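Local coordinates for protein type I modular polyketide synthase (Streptomyces albus subsp. albus, PDB 6IYR) that probably selects and loads a malonyl-type extender unit from its coenzyme A thioester through its acyltransferase domain during salinomycin assembly, at residues E145-D148 against V152-S155; V419-L424 against L438-T443; R269-A274 against A304-D309; S352-E357 against Y370-N375. All coordinates share one frame; numbering follows the deposited sequence.

Contact 1: residues E145-D148 against V152-S155; sequences ELLD and VFAS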
loop_
_atom_site.group_PDB
_atom_site.type_symbol
_atom_site.label_atom_id
_atom_site.label_comp_id
_atom_site.label_asym_id
_atom_site.label_seq_id
_atom_site.Cartn_x
_atom_site.Cartn_y
_atom_site.Cartn_z
ATOM N N GLU A 145 13.066 1.970 10.566
ATOM C CA GLU A 145 14.078 0.899 10.508
ATOM C C GLU A 145 14.625 0.763 9.096
ATOM O O GLU A 145 15.800 0.488 8.904
ATOM C CB GLU A 145 13.501 -0.446 10.960
ATOM C CG GLU A 145 12.947 -0.506 12.389
ATOM C CD GLU A 145 12.058 -1.744 12.654
ATOM O OE1 GLU A 145 10.764 -1.599 12.715
ATOM O OE2 GLU A 145 12.671 -2.857 12.826
ATOM N N LEU A 146 13.800 1.052 8.094
ATOM C CA LEU A 146 14.234 0.904 6.716
ATOM C C LEU A 146 15.285 1.912 6.342
ATOM O O LEU A 146 16.031 1.725 5.396
ATOM C CB LEU A 146 13.053 1.063 5.781
ATOM C CG LEU A 146 12.468 -0.120 5.056
ATOM C CD1 LEU A 146 11.556 0.449 3.984
ATOM C CD2 LEU A 146 13.491 -1.090 4.466
ATOM N N LEU A 147 15.222 3.071 6.964
ATOM C CA LEU A 147 16.207 4.074 6.706
ATOM C C LEU A 147 17.586 3.444 6.704
ATOM O O LEU A 147 18.441 3.850 5.934
ATOM C CB LEU A 147 16.130 5.168 7.761
ATOM C CG LEU A 147 15.393 6.425 7.306
ATOM C CD1 LEU A 147 14.559 6.153 6.079
ATOM C CD2 LEU A 147 14.544 7.016 8.414
ATOM N N ASP A 148 17.803 2.441 7.550
ATOM C CA ASP A 148 19.156 1.888 7.699
ATOM C C ASP A 148 19.425 0.713 6.800
ATOM O O ASP A 148 20.556 0.462 6.421
ATOM C CB ASP A 148 19.452 1.547 9.141
ATOM C CG ASP A 148 20.143 2.682 9.850
ATOM O OD1 ASP A 148 19.627 3.821 9.797
ATOM O OD2 ASP A 148 21.266 2.471 10.350
ATOM N N VAL A 152 17.872 3.063 -1.060
ATOM C CA VAL A 152 16.835 3.604 -1.947
ATOM C C VAL A 152 15.702 4.278 -1.159
ATOM O O VAL A 152 15.325 5.419 -1.439
ATOM C CB VAL A 152 16.241 2.488 -2.813
ATOM C CG1 VAL A 152 15.038 2.989 -3.601
ATOM C CG2 VAL A 152 17.307 1.950 -3.741
ATOM N N PHE A 153 15.241 3.622 -0.098
ATOM C CA PHE A 153 14.311 4.264 0.839
ATOM C C PHE A 153 14.843 5.531 1.401
ATOM O O PHE A 153 14.153 6.552 1.408
ATOM C CB PHE A 153 13.904 3.350 1.979
ATOM C CG PHE A 153 12.714 3.854 2.727
ATOM C CD1 PHE A 153 11.452 3.884 2.113
ATOM C CD2 PHE A 153 12.875 4.496 3.923
ATOM C CE1 PHE A 153 10.347 4.395 2.789
ATOM C CE2 PHE A 153 11.774 4.995 4.625
ATOM C CZ PHE A 153 10.526 4.991 4.037
ATOM N N ALA A 154 16.093 5.511 1.832
ATOM C CA ALA A 154 16.589 6.634 2.582
ATOM C C ALA A 154 16.714 7.825 1.659
ATOM O O ALA A 154 16.577 8.980 2.079
ATOM C CB ALA A 154 17.927 6.322 3.217
ATOM N N SER A 155 17.017 7.574 0.403
ATOM C CA SER A 155 17.320 8.708 -0.434
ATOM C C SER A 155 16.032 9.270 -1.067
ATOM O O SER A 155 15.886 10.475 -1.212
ATOM C CB SER A 155 18.375 8.337 -1.467
ATOM O OG SER A 155 17.823 8.351 -2.752
#
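The side chain of L146 lies across one face of the F153 ring, the two groups running at about a right angle to each other. Its CB starts near the rim, with L146 CB 3.9 Å from F153 CD2. From there the chain passes through CG to CD1, the methyl that makes the fuller contact: L146 CD1 stands 3.8 Å from F153 CG. Measured to the centre of the F153 ring, L146 CD1 is 4.0 Å away and 20° off the ring normal, a CH-pi contact displaced a little toward the rim. The contact folds a short helical turn around 146-148 back onto the first turns of helix 151-164, and both pack on helix 188-208: L146 and F153 each touch L202, and F153 also reaches S201. F153 has CG anti to its own backbone N (chi1 -165°), a setting that carries the ring from its helix toward the preceding turn. The backbone of that helix is tied back locally, F153 N being hydrogen-bonded to S150 OG. Beside the ring, the backbone L147 O is 3.7 Å from the A154 CB methyl.

Contact 2: residues V419-L424 against L438-T443; sequences VTQGTL and LAEAWT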
loop_
_atom_site.group_PDB
_atom_site.type_symbol
_atom_site.label_atom_id
_atom_site.label_comp_id
_atom_site.label_asym_id
_atom_site.label_seq_id
_atom_site.Cartn_x
_atom_site.Cartn_y
_atom_site.Cartn_z
ATOM N N VAL A 419 -3.763 -11.937 -6.648
ATOM C CA VAL A 419 -3.398 -11.846 -5.254
ATOM C C VAL A 419 -3.197 -10.404 -4.794
ATOM O O VAL A 419 -2.931 -9.530 -5.590
ATOM C CB VAL A 419 -2.117 -12.647 -4.961
ATOM C CG1 VAL A 419 -2.336 -14.112 -5.245
ATOM C CG2 VAL A 419 -0.961 -12.131 -5.787
ATOM N N THR A 420 -3.359 -10.181 -3.500
ATOM C CA THR A 420 -3.165 -8.887 -2.889
ATOM C C THR A 420 -2.207 -9.003 -1.751
ATOM O O THR A 420 -2.259 -9.959 -1.006
ATOM C CB THR A 420 -4.411 -8.364 -2.178
ATOM O OG1 THR A 420 -5.573 -9.037 -2.639
ATOM C CG2 THR A 420 -4.529 -6.895 -2.355
ATOM N N GLN A 421 -1.359 -8.006 -1.600
ATOM C CA GLN A 421 -0.438 -7.980 -0.506
ATOM C C GLN A 421 0.022 -6.585 -0.136
ATOM O O GLN A 421 -0.134 -5.653 -0.880
ATOM C CB GLN A 421 0.750 -8.860 -0.791
ATOM C CG GLN A 421 1.724 -8.285 -1.767
ATOM C CD GLN A 421 3.046 -8.951 -1.617
ATOM O OE1 GLN A 421 3.887 -8.490 -0.878
ATOM N NE2 GLN A 421 3.218 -10.063 -2.279
ATOM N N GLY A 422 0.543 -6.473 1.070
ATOM C CA GLY A 422 1.080 -5.245 1.590
ATOM C C GLY A 422 2.586 -5.175 1.501
ATOM O O GLY A 422 3.237 -5.963 0.840
ATOM N N THR A 423 3.114 -4.169 2.162
ATOM C CA THR A 423 4.532 -3.939 2.272
ATOM C C THR A 423 5.011 -4.101 3.704
ATOM O O THR A 423 5.645 -5.105 4.033
ATOM C CB THR A 423 4.941 -2.581 1.688
ATOM O OG1 THR A 423 4.575 -2.546 0.317
ATOM C CG2 THR A 423 6.414 -2.385 1.727
ATOM N N LEU A 424 4.722 -3.123 4.552
ATOM C CA LEU A 424 5.079 -3.206 5.932
ATOM C C LEU A 424 3.872 -3.459 6.782
ATOM O O LEU A 424 2.728 -3.401 6.316
ATOM C CB LEU A 424 5.755 -1.943 6.340
ATOM C CG LEU A 424 6.951 -1.495 5.488
ATOM C CD1 LEU A 424 7.462 -0.195 6.086
ATOM C CD2 LEU A 424 8.116 -2.484 5.455
ATOM N N LEU A 438 8.482 -8.956 -0.403
ATOM C CA LEU A 438 9.065 -9.317 -1.677
ATOM C C LEU A 438 8.963 -10.831 -1.962
ATOM O O LEU A 438 8.678 -11.231 -3.084
ATOM C CB LEU A 438 10.522 -8.904 -1.737
ATOM C CG LEU A 438 10.814 -7.426 -1.584
ATOM C CD1 LEU A 438 12.309 -7.258 -1.375
ATOM C CD2 LEU A 438 10.383 -6.660 -2.828
ATOM N N ALA A 439 9.187 -11.668 -0.953
ATOM C CA ALA A 439 9.105 -13.121 -1.143
ATOM C C ALA A 439 7.725 -13.573 -1.531
ATOM O O ALA A 439 7.570 -14.417 -2.412
ATOM C CB ALA A 439 9.518 -13.841 0.133
ATOM N N GLU A 440 6.720 -13.132 -0.784
ATOM C CA GLU A 440 5.336 -13.459 -1.130
ATOM C C GLU A 440 5.060 -13.078 -2.557
ATOM O O GLU A 440 4.408 -13.813 -3.304
ATOM C CB GLU A 440 4.339 -12.694 -0.283
ATOM C CG GLU A 440 4.325 -13.084 1.165
ATOM C CD GLU A 440 3.617 -12.053 2.003
ATOM O OE1 GLU A 440 2.560 -11.551 1.540
ATOM O OE2 GLU A 440 4.156 -11.721 3.081
ATOM N N ALA A 441 5.453 -11.874 -2.897
ATOM C CA ALA A 441 5.203 -11.402 -4.258
ATOM C C ALA A 441 5.846 -12.349 -5.256
ATOM O O ALA A 441 5.214 -12.801 -6.207
ATOM C CB ALA A 441 5.771 -10.023 -4.446
ATOM N N TRP A 442 7.140 -12.560 -5.088
ATOM C CA TRP A 442 7.905 -13.410 -6.005
ATOM C C TRP A 442 7.293 -14.806 -6.124
ATOM O O TRP A 442 7.132 -15.322 -7.228
ATOM C CB TRP A 442 9.372 -13.474 -5.571
ATOM C CG TRP A 442 10.188 -14.305 -6.460
ATOM C CD1 TRP A 442 10.775 -13.917 -7.616
ATOM C CD2 TRP A 442 10.453 -15.715 -6.321
ATOM N NE1 TRP A 442 11.374 -14.995 -8.224
ATOM C CE2 TRP A 442 11.239 -16.097 -7.421
ATOM C CE3 TRP A 442 10.190 -16.656 -5.321
ATOM C CZ2 TRP A 442 11.750 -17.389 -7.570
ATOM C CZ3 TRP A 442 10.688 -17.951 -5.472
ATOM C CH2 TRP A 442 11.449 -18.303 -6.594
ATOM N N THR A 443 6.798 -15.362 -5.028
ATOM C CA THR A 443 6.208 -16.679 -5.123
ATOM C C THR A 443 4.970 -16.658 -5.981
ATOM O O THR A 443 4.549 -17.697 -6.478
ATOM C CB THR A 443 5.901 -17.336 -3.754
ATOM O OG1 THR A 443 4.913 -16.601 -3.026
ATOM C CG2 THR A 443 7.204 -17.526 -2.936
#
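Strand 419-421 forms one edge of the four-stranded parallel sheet at the heart of the acyltransferase fold, and here Q421, at its end, reaches across to helix 431-443. The strand is hydrogen-bonded along its backbone to the 393-396 strand, so the glutamine leaves a fixed edge. With CG set between the backbone N and the carbonyl carbon (chi1 75°) and the chain extended beyond it, the amide is delivered to the side of the helix, where its end lies against E440 CB and A441 CB, two successive helical residues. The amide N and O are probably exchanged in the model, which leaves its hydrogen bonding open; Q421 CD is 4.1 Å from A441 CB. The E440 side chain, extended beyond its CG, passes obliquely by the glutamine, with E440 OE1 4.0 Å from Q421 CB; the amide and carboxylate planes are only 23° apart. On the helix itself, T443 OG1 donates to E440 O at 2.8 Å, approaching from 35° out of the carbonyl plane. W206 of helix 188-208 touches both Q421 and A441 and helps to enclose the site. What joins strand to helix is therefore a single long polar side chain rather than interlocking apolar ones, and the buried amide probably has the helix, the E440 chain and W206 around it rather than bulk water.

Contact 3: residues R269-A274 against A304-D309; sequences RERISA and AACERD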
loop_
_atom_site.group_PDB
_atom_site.type_symbol
_atom_site.label_atom_id
_atom_site.label_comp_id
_atom_site.label_asym_id
_atom_site.label_seq_id
_atom_site.Cartn_x
_atom_site.Cartn_y
_atom_site.Cartn_z
ATOM N N ARG A 269 -26.398 3.330 -0.172
ATOM C CA ARG A 269 -26.851 4.566 -0.761
ATOM C C ARG A 269 -28.321 4.784 -0.450
ATOM O O ARG A 269 -28.744 5.884 -0.072
ATOM C CB ARG A 269 -26.636 4.494 -2.273
ATOM C CG ARG A 269 -25.778 5.586 -2.837
ATOM C CD ARG A 269 -25.583 5.368 -4.326
ATOM N NE ARG A 269 -24.194 5.565 -4.751
ATOM C CZ ARG A 269 -23.380 4.590 -5.159
ATOM N NH1 ARG A 269 -22.147 4.885 -5.543
ATOM N NH2 ARG A 269 -23.783 3.323 -5.179
ATOM N N GLU A 270 -29.114 3.739 -0.620
ATOM C CA GLU A 270 -30.515 3.812 -0.230
ATOM C C GLU A 270 -30.699 4.067 1.254
ATOM O O GLU A 270 -31.456 4.933 1.647
ATOM C CB GLU A 270 -31.254 2.538 -0.611
ATOM C CG GLU A 270 -31.901 2.617 -1.985
ATOM C CD GLU A 270 -32.568 1.312 -2.390
ATOM O OE1 GLU A 270 -33.798 1.323 -2.627
ATOM O OE2 GLU A 270 -31.867 0.272 -2.451
ATOM N N ARG A 271 -30.026 3.298 2.079
ATOM C CA ARG A 271 -30.064 3.532 3.515
ATOM C C ARG A 271 -29.731 4.965 3.953
ATOM O O ARG A 271 -30.489 5.581 4.684
ATOM C CB ARG A 271 -29.146 2.543 4.200
ATOM C CG ARG A 271 -29.203 2.594 5.706
ATOM C CD ARG A 271 -28.120 1.719 6.289
ATOM N NE ARG A 271 -28.286 0.297 5.969
ATOM C CZ ARG A 271 -29.139 -0.513 6.595
ATOM N NH1 ARG A 271 -29.180 -1.791 6.299
ATOM N NH2 ARG A 271 -29.950 -0.049 7.521
ATOM N N ILE A 272 -28.611 5.520 3.511
ATOM C CA ILE A 272 -28.216 6.860 3.984
ATOM C C ILE A 272 -29.038 8.003 3.382
ATOM O O ILE A 272 -28.948 9.169 3.798
ATOM C CB ILE A 272 -26.740 7.139 3.732
ATOM C CG1 ILE A 272 -26.481 7.325 2.239
ATOM C CG2 ILE A 272 -25.902 6.020 4.319
ATOM C CD1 ILE A 272 -25.099 7.857 1.961
ATOM N N SER A 273 -29.868 7.659 2.408
ATOM C CA SER A 273 -30.613 8.651 1.643
ATOM C C SER A 273 -31.493 9.545 2.545
ATOM O O SER A 273 -31.560 10.762 2.386
ATOM C CB SER A 273 -31.537 7.921 0.648
ATOM O OG SER A 273 -32.199 8.896 -0.119
ATOM N N ALA A 274 -32.074 8.901 3.536
ATOM C CA ALA A 274 -32.872 9.516 4.596
ATOM C C ALA A 274 -32.185 10.659 5.327
ATOM O O ALA A 274 -32.826 11.611 5.694
ATOM C CB ALA A 274 -33.283 8.446 5.595
ATOM N N ALA A 304 -26.621 2.503 14.598
ATOM C CA ALA A 304 -27.741 1.871 15.282
ATOM C C ALA A 304 -28.717 1.246 14.262
ATOM O O ALA A 304 -29.118 0.085 14.381
ATOM C CB ALA A 304 -28.456 2.922 16.133
ATOM N N ALA A 305 -28.996 1.981 13.192
ATOM C CA ALA A 305 -29.845 1.455 12.149
ATOM C C ALA A 305 -29.251 0.193 11.508
ATOM O O ALA A 305 -29.956 -0.804 11.292
ATOM C CB ALA A 305 -30.119 2.532 11.117
ATOM N N CYS A 306 -27.943 0.194 11.263
ATOM C CA CYS A 306 -27.302 -0.957 10.637
ATOM C C CYS A 306 -27.425 -2.154 11.560
ATOM O O CYS A 306 -27.767 -3.278 11.128
ATOM C CB CYS A 306 -25.818 -0.668 10.347
ATOM S SG CYS A 306 -25.576 0.462 8.934
ATOM N N GLU A 307 -27.164 -1.879 12.836
ATOM C CA GLU A 307 -27.151 -2.896 13.892
ATOM C C GLU A 307 -28.523 -3.560 13.992
ATOM O O GLU A 307 -28.654 -4.796 13.966
ATOM C CB GLU A 307 -26.806 -2.234 15.225
ATOM C CG GLU A 307 -25.835 -3.030 16.085
ATOM C CD GLU A 307 -26.527 -4.015 17.016
ATOM O OE1 GLU A 307 -27.445 -3.599 17.754
ATOM O OE2 GLU A 307 -26.126 -5.200 17.029
ATOM N N ARG A 308 -29.547 -2.729 13.965
ATOM C CA ARG A 308 -30.911 -3.212 13.815
ATOM C C ARG A 308 -31.105 -4.174 12.645
ATOM O O ARG A 308 -32.004 -4.983 12.685
ATOM C CB ARG A 308 -31.871 -2.044 13.625
ATOM C CG ARG A 308 -33.059 -2.085 14.550
ATOM C CD ARG A 308 -33.821 -0.765 14.541
ATOM N NE ARG A 308 -33.126 0.286 15.289
ATOM C CZ ARG A 308 -32.752 1.465 14.789
ATOM N NH1 ARG A 308 -32.084 2.317 15.551
ATOM N NH2 ARG A 308 -33.024 1.802 13.527
ATOM N N ASP A 309 -30.381 -4.003 11.549
ATOM C CA ASP A 309 -30.579 -4.877 10.399
ATOM C C ASP A 309 -29.588 -6.023 10.336
ATOM O O ASP A 309 -29.527 -6.742 9.362
ATOM C CB ASP A 309 -30.528 -4.070 9.126
ATOM C CG ASP A 309 -31.734 -3.227 8.967
ATOM O OD1 ASP A 309 -32.752 -3.589 9.583
ATOM O OD2 ASP A 309 -31.667 -2.190 8.293
#
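R271 reaches from helix 265-273 to D309, just past the C-terminal end of helix 296-308, and its guanidinium grips one carboxylate oxygen end-on with two nitrogens. The shorter and straighter bond runs from R271 NH2 to D309 OD2, 2.9 Å with an N-H...O angle of 159°. The second, from R271 NH1 to D309 OD2, is 3.2 Å and more bent at 138°. Both meet OD2 on its anti side, and the oxygen lies almost in the guanidinium plane, although the carboxylate itself is turned 49° from that plane. The arginine chain leaves its helix with CG anti to the backbone N and bends at chi3, which brings CD and NE alongside the cysteine: R271 CD is 3.9 Å and NE 4.0 Å from C306 SG, the sulfur lying over one face of the guanidinium. This is the close-packed, inward part, where C306 is buried and V311 touches both it and R271. R271 NH1 has a further salt bridge to E263, so the cation is shared between two acids, which probably steadies it. The bridge to D309 lies at the exposed rim yet is tightly bonded; the loose part is A305, which only brushes the arginine, A305 O being 3.8 Å from R271 NH2. The two helices belong to the smaller, ferredoxin-like subdomain, whose beta-alpha-beta-beta-alpha-beta order runs from strand 257-261 to strand 313-316; they are its two helices, with I272 packing down onto L279 of strand 279-286.

Contact 4: residues S352-E357 against Y370-N375; sequences STVTGE and YRNLRN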
loop_
_atom_site.group_PDB
_atom_site.type_symbol
_atom_site.label_atom_id
_atom_site.label_comp_id
_atom_site.label_asym_id
_atom_site.label_seq_id
_atom_site.Cartn_x
_atom_site.Cartn_y
_atom_site.Cartn_z
ATOM N N SER A 352 -7.920 6.468 -12.210
ATOM C CA SER A 352 -8.570 7.354 -11.246
ATOM C C SER A 352 -9.683 6.641 -10.526
ATOM O O SER A 352 -10.591 6.047 -11.129
ATOM C CB SER A 352 -9.128 8.582 -11.945
ATOM O OG SER A 352 -9.767 9.456 -11.023
ATOM N N THR A 353 -9.633 6.728 -9.213
ATOM C CA THR A 353 -10.748 6.237 -8.408
ATOM C C THR A 353 -11.772 7.362 -8.208
ATOM O O THR A 353 -12.822 7.156 -7.588
ATOM C CB THR A 353 -10.250 5.736 -7.055
ATOM O OG1 THR A 353 -9.527 6.777 -6.398
ATOM C CG2 THR A 353 -9.332 4.544 -7.255
ATOM N N VAL A 354 -11.496 8.522 -8.794
ATOM C CA VAL A 354 -12.502 9.599 -8.861
ATOM C C VAL A 354 -13.390 9.432 -10.076
ATOM O O VAL A 354 -14.612 9.275 -9.964
ATOM C CB VAL A 354 -11.881 10.993 -8.924
ATOM C CG1 VAL A 354 -12.968 12.074 -8.948
ATOM C CG2 VAL A 354 -10.970 11.221 -7.742
ATOM N N THR A 355 -12.771 9.346 -11.238
ATOM C CA THR A 355 -13.545 9.219 -12.461
ATOM C C THR A 355 -13.742 7.824 -12.886
ATOM O O THR A 355 -14.566 7.573 -13.750
ATOM C CB THR A 355 -12.894 9.946 -13.622
ATOM O OG1 THR A 355 -11.697 9.247 -14.001
ATOM C CG2 THR A 355 -12.583 11.368 -13.204
ATOM N N GLY A 356 -12.927 6.899 -12.380
ATOM C CA GLY A 356 -13.063 5.519 -12.820
ATOM C C GLY A 356 -12.456 5.290 -14.202
ATOM O O GLY A 356 -12.705 4.269 -14.789
ATOM N N GLU A 357 -11.593 6.191 -14.673
ATOM C CA GLU A 357 -10.877 5.998 -15.965
ATOM C C GLU A 357 -9.395 6.252 -15.847
ATOM O O GLU A 357 -8.964 6.985 -14.981
ATOM C CB GLU A 357 -11.433 6.961 -17.030
ATOM C CG GLU A 357 -12.234 6.219 -18.081
ATOM C CD GLU A 357 -13.696 6.419 -17.870
ATOM O OE1 GLU A 357 -14.064 7.590 -17.677
ATOM O OE2 GLU A 357 -14.466 5.435 -17.938
ATOM N N TYR A 370 -9.479 18.922 -5.751
ATOM C CA TYR A 370 -10.744 19.173 -5.078
ATOM C C TYR A 370 -11.777 18.079 -5.276
ATOM O O TYR A 370 -12.467 17.681 -4.318
ATOM C CB TYR A 370 -11.368 20.526 -5.431
ATOM C CG TYR A 370 -12.695 20.726 -4.740
ATOM C CD1 TYR A 370 -12.745 20.941 -3.393
ATOM C CD2 TYR A 370 -13.895 20.542 -5.413
ATOM C CE1 TYR A 370 -13.953 21.076 -2.731
ATOM C CE2 TYR A 370 -15.114 20.646 -4.754
ATOM C CZ TYR A 370 -15.124 20.899 -3.391
ATOM O OH TYR A 370 -16.310 21.029 -2.715
ATOM N N ARG A 371 -11.975 17.651 -6.513
ATOM C CA ARG A 371 -12.919 16.581 -6.749
ATOM C C ARG A 371 -12.618 15.338 -5.974
ATOM O O ARG A 371 -13.534 14.573 -5.662
ATOM C CB ARG A 371 -12.998 16.195 -8.218
ATOM C CG ARG A 371 -14.057 16.950 -9.000
ATOM C CD ARG A 371 -14.210 16.380 -10.407
ATOM N NE ARG A 371 -14.732 17.395 -11.315
ATOM C CZ ARG A 371 -13.990 18.199 -12.075
ATOM N NH1 ARG A 371 -14.588 19.109 -12.842
ATOM N NH2 ARG A 371 -12.661 18.080 -12.094
ATOM N N ASN A 372 -11.338 14.998 -5.947
ATOM C CA ASN A 372 -10.865 13.820 -5.214
ATOM C C ASN A 372 -11.359 13.885 -3.770
ATOM O O ASN A 372 -11.942 12.933 -3.280
ATOM C CB ASN A 372 -9.348 13.806 -5.218
ATOM C CG ASN A 372 -8.766 12.720 -4.337
ATOM O OD1 ASN A 372 -8.613 12.908 -3.124
ATOM N ND2 ASN A 372 -8.347 11.613 -4.959
ATOM N N LEU A 373 -11.171 15.041 -3.137
ATOM C CA LEU A 373 -11.592 15.256 -1.736
ATOM C C LEU A 373 -13.107 15.260 -1.558
ATOM O O LEU A 373 -13.632 14.743 -0.572
ATOM C CB LEU A 373 -10.987 16.556 -1.211
ATOM C CG LEU A 373 -11.131 16.847 0.284
ATOM C CD1 LEU A 373 -10.466 15.764 1.131
ATOM C CD2 LEU A 373 -10.472 18.196 0.523
ATOM N N ARG A 374 -13.807 15.778 -2.553
ATOM C CA ARG A 374 -15.238 15.993 -2.458
ATOM C C ARG A 374 -16.058 14.768 -2.776
ATOM O O ARG A 374 -17.137 14.565 -2.221
ATOM C CB ARG A 374 -15.651 17.149 -3.380
ATOM C CG ARG A 374 -17.160 17.341 -3.478
ATOM C CD ARG A 374 -17.747 17.831 -2.165
ATOM N NE ARG A 374 -19.210 18.029 -2.243
ATOM C CZ ARG A 374 -20.104 17.066 -2.068
ATOM N NH1 ARG A 374 -19.731 15.799 -1.943
ATOM N NH2 ARG A 374 -21.389 17.362 -2.014
ATOM N N ASN A 375 -15.557 13.904 -3.632
ATOM C CA ASN A 375 -16.383 12.849 -4.164
ATOM C C ASN A 375 -16.062 11.451 -3.655
ATOM O O ASN A 375 -14.976 11.207 -3.178
ATOM C CB ASN A 375 -16.301 12.891 -5.674
ATOM C CG ASN A 375 -17.075 14.071 -6.228
ATOM O OD1 ASN A 375 -18.302 14.045 -6.253
ATOM N ND2 ASN A 375 -16.411 15.161 -6.360
#
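The two methyls of V354 divide their contacts between neighbouring residues of helix 366-374. CG2 presses on the helix backbone, 3.6 Å from N372 CA, and also lies 3.8 Å from N372 ND2. CG1, anti to the valine backbone N (chi1 -178°), meets the base of the R371 side chain more loosely, at 4.2 Å from R371 CB. V354 crosses both partners at about a right angle. The valine is presented by the loop between strands 350-351 and 358-359, which is built on an ST turn and ST motif: S352 OG accepts from V354 N and from T355 N, each at 3.0 Å, the latter nearly straight at 170°. S352 OG is itself hydrogen-bonded to Y368 OH. On the other side the helix end is held by N375, whose ND2 donates to R371 O at 3.0 Å, coming in within the plane of the R371 carbonyl, where a lone pair of the oxygen points, beside the backbone bond from N375 N. The amide of N372 is fixed farther out: its OD1 takes a hydrogen bond from R245, while ND2 donates to E223 and to the carbonyl of S220. S220 belongs to a GxSxG sequence consistent with the nucleophile elbow of acyltransferases, and a phosphate ion, probably from the crystallisation liquor, lies about 6 Å from the N372 side chain.

Contact 2 is the most buried of the four and lies nearest the middle of the chain, its centre about 11 Å from that of the chain, whereas the centre of contact 3, in the small subdomain, is about 30 Å from it. Contacts 1 and 2 share a neighbour, helix 188-208, and their nearest atoms are about 5 Å apart, but one is aromatic and aliphatic packing and the other hinges on a buried amide. Contact 3 is the one contact with a salt bridge across its segments, in keeping with its partly exposed setting. Contact 4 combines van der Waals contact of a valine across its segments with hydrogen bonds that leave toward the probable active-site elbow.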